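Local coordinates for GTPase-activating protein GYP1 (PDB 1FKM), which stimulates GTP hydrolysis by the Ypt/Rab GTPases Ypt1 and Ypt7 through its TBC domain, supplying a catalytic arginine finger and glutamine finger in trans, at residues R202-L207 against Q231-W236; R235-L240 against F330-F335. One frame throughout, in Å; residues are numbered along the deposited sequence.

Interaction 1: R202-L207 against Q231-W236; sequences RQVKNL and QFAFRW
Val204 and Ala233 mark where the helical segments 202-207 and 231-236 come nearest: their CA atoms are 6.3 Å apart, while the two axes run at 123° to each other, closer to antiparallel than to parallel, with a closest approach of 9.6 Å. The methyl of Ala233 is the focal point, met by two residues one turn apart on the other helix. Leu207 reaches it with a single branch, CD2 lying 3.9 Å from Ala233 CB. Its CG is held anti to the backbone N (chi1 173°), which carries the branched end out from its own helix. Val204 comes to the same methyl from a different direction, CG2 to Ala233 CB 4.2 Å; the lines from Ala233 CB to CG2 of Val204 and to CD2 of Leu207 stand almost at right angles. That same CG2 also rests on the backbone of the opposing helix, 4.3 Å from Phe234 N. No hydrogen bond crosses, and the buried area is small, 164 Å² in total, with Ala233 supplying a little over half of its side. Phe234 directs its CB away from the opposing helix, and its side chain comes to about 7 Å from that of the glutamine finger Gln131, so the contact stands close to a functional residue of the TBC domain. Around it, Ile230 and Met237 of helix 230-238 add to the packing on Val204, while Leu207 continues onto Ala333 of helix 324-338, and Gln203 NE2 hydrogen-bonds to Asn325 O of that third helix.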
# COMPACT_ATOMS: atom_id res chain seq x y z
N ARG A 202 9.63 10.88 12.47
CA ARG A 202 10.97 10.30 12.46
C ARG A 202 11.39 10.01 11.01
O ARG A 202 12.55 10.19 10.65
CB ARG A 202 10.98 9.01 13.27
CG ARG A 202 12.35 8.37 13.41
CD ARG A 202 12.29 7.11 14.27
NE ARG A 202 11.44 6.09 13.66
CZ ARG A 202 10.30 5.63 14.19
NH1 ARG A 202 9.87 6.11 15.35
NH2 ARG A 202 9.60 4.70 13.56
N GLN A 203 10.44 9.55 10.20
CA GLN A 203 10.70 9.26 8.79
C GLN A 203 11.09 10.53 8.03
O GLN A 203 12.03 10.54 7.23
CB GLN A 203 9.46 8.65 8.14
CG GLN A 203 9.22 7.19 8.45
CD GLN A 203 10.22 6.28 7.76
OE1 GLN A 203 11.37 6.16 8.20
NE2 GLN A 203 9.79 5.66 6.66
N VAL A 204 10.34 11.60 8.28
CA VAL A 204 10.60 12.87 7.61
C VAL A 204 11.98 13.39 8.03
O VAL A 204 12.71 13.94 7.20
CB VAL A 204 9.50 13.90 7.95
CG1 VAL A 204 9.87 15.27 7.38
CG2 VAL A 204 8.18 13.44 7.35
N LYS A 205 12.33 13.23 9.30
CA LYS A 205 13.64 13.67 9.79
C LYS A 205 14.74 12.85 9.11
O LYS A 205 15.80 13.38 8.75
CB LYS A 205 13.74 13.50 11.31
CG LYS A 205 12.76 14.35 12.09
CD LYS A 205 12.77 13.99 13.57
CE LYS A 205 11.70 14.77 14.34
NZ LYS A 205 11.65 14.37 15.77
N ASN A 206 14.50 11.55 8.97
CA ASN A 206 15.45 10.65 8.33
C ASN A 206 15.66 11.02 6.87
O ASN A 206 16.78 10.96 6.36
CB ASN A 206 14.97 9.20 8.43
CG ASN A 206 15.16 8.62 9.82
OD1 ASN A 206 14.65 7.54 10.14
ND2 ASN A 206 15.91 9.32 10.66
N LEU A 207 14.58 11.42 6.19
CA LEU A 207 14.68 11.82 4.78
C LEU A 207 15.47 13.12 4.69
O LEU A 207 16.30 13.29 3.81
CB LEU A 207 13.28 12.03 4.18
CG LEU A 207 13.21 12.62 2.76
CD1 LEU A 207 13.89 11.68 1.77
CD2 LEU A 207 11.75 12.86 2.38
N GLN A 231 6.40 19.84 4.85
CA GLN A 231 5.41 20.44 3.96
C GLN A 231 5.05 19.63 2.72
O GLN A 231 4.02 19.88 2.09
CB GLN A 231 5.86 21.84 3.57
CG GLN A 231 5.98 22.76 4.77
CD GLN A 231 6.57 24.10 4.43
OE1 GLN A 231 7.58 24.19 3.74
NE2 GLN A 231 5.94 25.16 4.93
N PHE A 232 5.89 18.67 2.35
CA PHE A 232 5.57 17.85 1.19
C PHE A 232 5.75 16.36 1.50
O PHE A 232 5.05 15.52 0.95
CB PHE A 232 6.42 18.26 -0.03
CG PHE A 232 7.90 18.03 0.14
CD1 PHE A 232 8.45 16.77 -0.07
CD2 PHE A 232 8.74 19.08 0.51
CE1 PHE A 232 9.81 16.55 0.08
CE2 PHE A 232 10.11 18.87 0.66
CZ PHE A 232 10.65 17.61 0.44
N ALA A 233 6.67 16.06 2.41
CA ALA A 233 6.98 14.67 2.75
C ALA A 233 6.04 14.00 3.74
O ALA A 233 6.02 12.77 3.83
CB ALA A 233 8.41 14.58 3.27
N PHE A 234 5.27 14.76 4.50
CA PHE A 234 4.37 14.10 5.43
C PHE A 234 3.43 13.19 4.64
O PHE A 234 3.22 12.03 5.00
CB PHE A 234 3.52 15.08 6.23
CG PHE A 234 2.56 14.40 7.16
CD1 PHE A 234 3.00 13.86 8.37
CD2 PHE A 234 1.23 14.21 6.80
CE1 PHE A 234 2.14 13.14 9.19
CE2 PHE A 234 0.36 13.49 7.61
CZ PHE A 234 0.82 12.95 8.81
N ARG A 235 2.87 13.71 3.55
CA ARG A 235 1.95 12.92 2.75
C ARG A 235 2.67 11.74 2.10
O ARG A 235 2.11 10.65 1.99
CB ARG A 235 1.30 13.80 1.67
CG ARG A 235 0.06 13.18 1.04
CD ARG A 235 -0.57 14.11 0.01
NE ARG A 235 0.27 14.29 -1.17
CZ ARG A 235 -0.03 15.09 -2.19
NH1 ARG A 235 -1.15 15.79 -2.17
NH2 ARG A 235 0.79 15.18 -3.22
N TRP A 236 3.91 11.96 1.67
CA TRP A 236 4.70 10.89 1.05
C TRP A 236 4.83 9.73 2.04
O TRP A 236 4.69 8.57 1.68
CB TRP A 236 6.11 11.38 0.70
CG TRP A 236 6.18 12.36 -0.44
CD1 TRP A 236 5.15 13.03 -1.04
CD2 TRP A 236 7.38 12.79 -1.10
NE1 TRP A 236 5.64 13.85 -2.04
CE2 TRP A 236 7.00 13.72 -2.10
CE3 TRP A 236 8.74 12.48 -0.95
CZ2 TRP A 236 7.94 14.34 -2.94
CZ3 TRP A 236 9.67 13.09 -1.78
CH2 TRP A 236 9.26 14.01 -2.76

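Interaction 2: R235-L240 against F330-F335; sequences RWMNCL and FVCAAF
The backbone O of Trp236 is gripped twice, by His328 NE2 from helix 324-338 and by Leu241 N, and the indole of the same residue makes most of the contact with Cys332 and Phe335. Phe335 turns the CD2-CE2 edge of its ring toward the face of the indole: CD2 stands 3.7 Å above the Trp236 plane, displaced toward the rim. With the Trp236 six-membered ring and the Phe335 ring inclined at 63° and their centroids 5.2 Å apart, the pair is edge-to-face, though well short of perpendicular. The bond from Leu241 N belongs to a Schellman motif that ends helix 230-238. Leu240 is its C-prime residue, as its positive phi indicates, and the accompanying bond from Leu240 N to Met237 O is weak. One turn before Phe335, Cys332 lies against the benzo part of the indole, its CB 4.0 Å from Trp236 CE3. Its backbone O also packs on that ring, 3.7 Å from Trp236 CZ3. Its SG makes a sulfur-aromatic contact with the six-membered ring, but an oblique one, 70° off the normal. The sulfur also meets the selenium of Met237, deposited as selenomethionine, with SG of Cys332 and SE of Met237 3.7 Å apart; the bend at chi2 (53°) brings SE round to that position. Trp236 NE1 has a weak hydrogen bond to Leu355 O, and the Phe335 ring forms a second edge-to-face pair with Trp339.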
# COMPACT_ATOMS: atom_id res chain seq x y z
N ARG A 235 2.87 13.71 3.55
CA ARG A 235 1.95 12.92 2.75
C ARG A 235 2.67 11.74 2.10
O ARG A 235 2.11 10.65 1.99
CB ARG A 235 1.30 13.80 1.67
CG ARG A 235 0.06 13.18 1.04
CD ARG A 235 -0.57 14.11 0.01
NE ARG A 235 0.27 14.29 -1.17
CZ ARG A 235 -0.03 15.09 -2.19
NH1 ARG A 235 -1.15 15.79 -2.17
NH2 ARG A 235 0.79 15.18 -3.22
N TRP A 236 3.91 11.96 1.67
CA TRP A 236 4.70 10.89 1.05
C TRP A 236 4.83 9.73 2.04
O TRP A 236 4.69 8.57 1.68
CB TRP A 236 6.11 11.38 0.70
CG TRP A 236 6.18 12.36 -0.44
CD1 TRP A 236 5.15 13.03 -1.04
CD2 TRP A 236 7.38 12.79 -1.10
NE1 TRP A 236 5.64 13.85 -2.04
CE2 TRP A 236 7.00 13.72 -2.10
CE3 TRP A 236 8.74 12.48 -0.95
CZ2 TRP A 236 7.94 14.34 -2.94
CZ3 TRP A 236 9.67 13.09 -1.78
CH2 TRP A 236 9.26 14.01 -2.76
N MSE A 237 5.12 10.07 3.29
CA MSE A 237 5.30 9.05 4.32
C MSE A 237 3.98 8.45 4.81
O MSE A 237 3.84 7.24 4.90
CB MSE A 237 6.05 9.64 5.51
CG MSE A 237 7.43 9.07 5.70
SE MSE A 237 8.50 9.18 4.10
CE MSE A 237 9.51 10.77 4.50
N ASN A 238 3.01 9.32 5.09
CA ASN A 238 1.71 8.91 5.61
C ASN A 238 0.95 7.95 4.69
O ASN A 238 0.29 7.02 5.17
CB ASN A 238 0.85 10.15 5.90
CG ASN A 238 -0.33 9.84 6.80
OD1 ASN A 238 -0.17 9.23 7.86
ND2 ASN A 238 -1.51 10.28 6.40
N CYS A 239 1.04 8.17 3.38
CA CYS A 239 0.32 7.32 2.42
C CYS A 239 1.27 6.48 1.56
O CYS A 239 0.87 5.97 0.51
CB CYS A 239 -0.56 8.19 1.51
SG CYS A 239 -1.56 9.41 2.40
N LEU A 240 2.51 6.33 2.00
CA LEU A 240 3.51 5.56 1.26
C LEU A 240 3.57 5.94 -0.23
O LEU A 240 3.54 5.07 -1.10
CB LEU A 240 3.25 4.06 1.41
CG LEU A 240 3.40 3.45 2.81
CD1 LEU A 240 3.13 1.95 2.74
CD2 LEU A 240 4.80 3.70 3.35
N PHE A 330 14.44 5.54 1.46
CA PHE A 330 15.35 5.60 0.33
C PHE A 330 14.62 5.83 -0.99
O PHE A 330 15.14 6.52 -1.88
CB PHE A 330 16.22 4.34 0.27
CG PHE A 330 17.33 4.34 1.28
CD1 PHE A 330 18.50 5.05 1.04
CD2 PHE A 330 17.17 3.69 2.51
CE1 PHE A 330 19.51 5.11 2.00
CE2 PHE A 330 18.18 3.75 3.48
CZ PHE A 330 19.35 4.46 3.23
N VAL A 331 13.43 5.25 -1.13
CA VAL A 331 12.64 5.46 -2.34
C VAL A 331 12.25 6.94 -2.40
O VAL A 331 12.29 7.55 -3.47
CB VAL A 331 11.35 4.59 -2.32
CG1 VAL A 331 10.43 4.98 -3.48
CG2 VAL A 331 11.71 3.12 -2.41
N CYS A 332 11.89 7.52 -1.26
CA CYS A 332 11.51 8.93 -1.22
C CYS A 332 12.70 9.82 -1.55
O CYS A 332 12.54 10.84 -2.23
CB CYS A 332 10.96 9.31 0.16
SG CYS A 332 9.29 8.70 0.48
N ALA A 333 13.88 9.45 -1.08
CA ALA A 333 15.08 10.23 -1.36
C ALA A 333 15.41 10.18 -2.86
O ALA A 333 15.70 11.20 -3.47
CB ALA A 333 16.26 9.70 -0.54
N ALA A 334 15.35 8.98 -3.44
CA ALA A 334 15.65 8.83 -4.87
C ALA A 334 14.61 9.56 -5.72
O ALA A 334 14.94 10.13 -6.76
CB ALA A 334 15.70 7.35 -5.24
N PHE A 335 13.36 9.53 -5.27
CA PHE A 335 12.26 10.20 -5.97
C PHE A 335 12.52 11.70 -5.99
O PHE A 335 12.48 12.34 -7.05
CB PHE A 335 10.94 9.90 -5.25
CG PHE A 335 9.72 10.48 -5.93
CD1 PHE A 335 9.42 10.17 -7.25
CD2 PHE A 335 8.84 11.30 -5.22
CE1 PHE A 335 8.26 10.65 -7.86
CE2 PHE A 335 7.67 11.79 -5.83
CZ PHE A 335 7.39 11.46 -7.15

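In the fold
Helix 230-238 serves both contacts, whose centres are 7 Å apart, and helices 198-214 and 324-338 also touch each other. Met237 stands at the junction: its CE lies 3.7 Å from Leu207 CD2 and 3.9 Å from Val204 CA. Leu207 bridges directly to interaction 2 through CD1, 3.6 Å from Ala333 N. Trp236, common to both segment pairs, has Phe232 and Ala233 of its own helix against one face and Phe335 of helix 324-338 over the opposite one. The shared helix also leads to the active site, since Asn238 ND2 hydrogen-bonds to the backbone O of the glutamine finger Gln131.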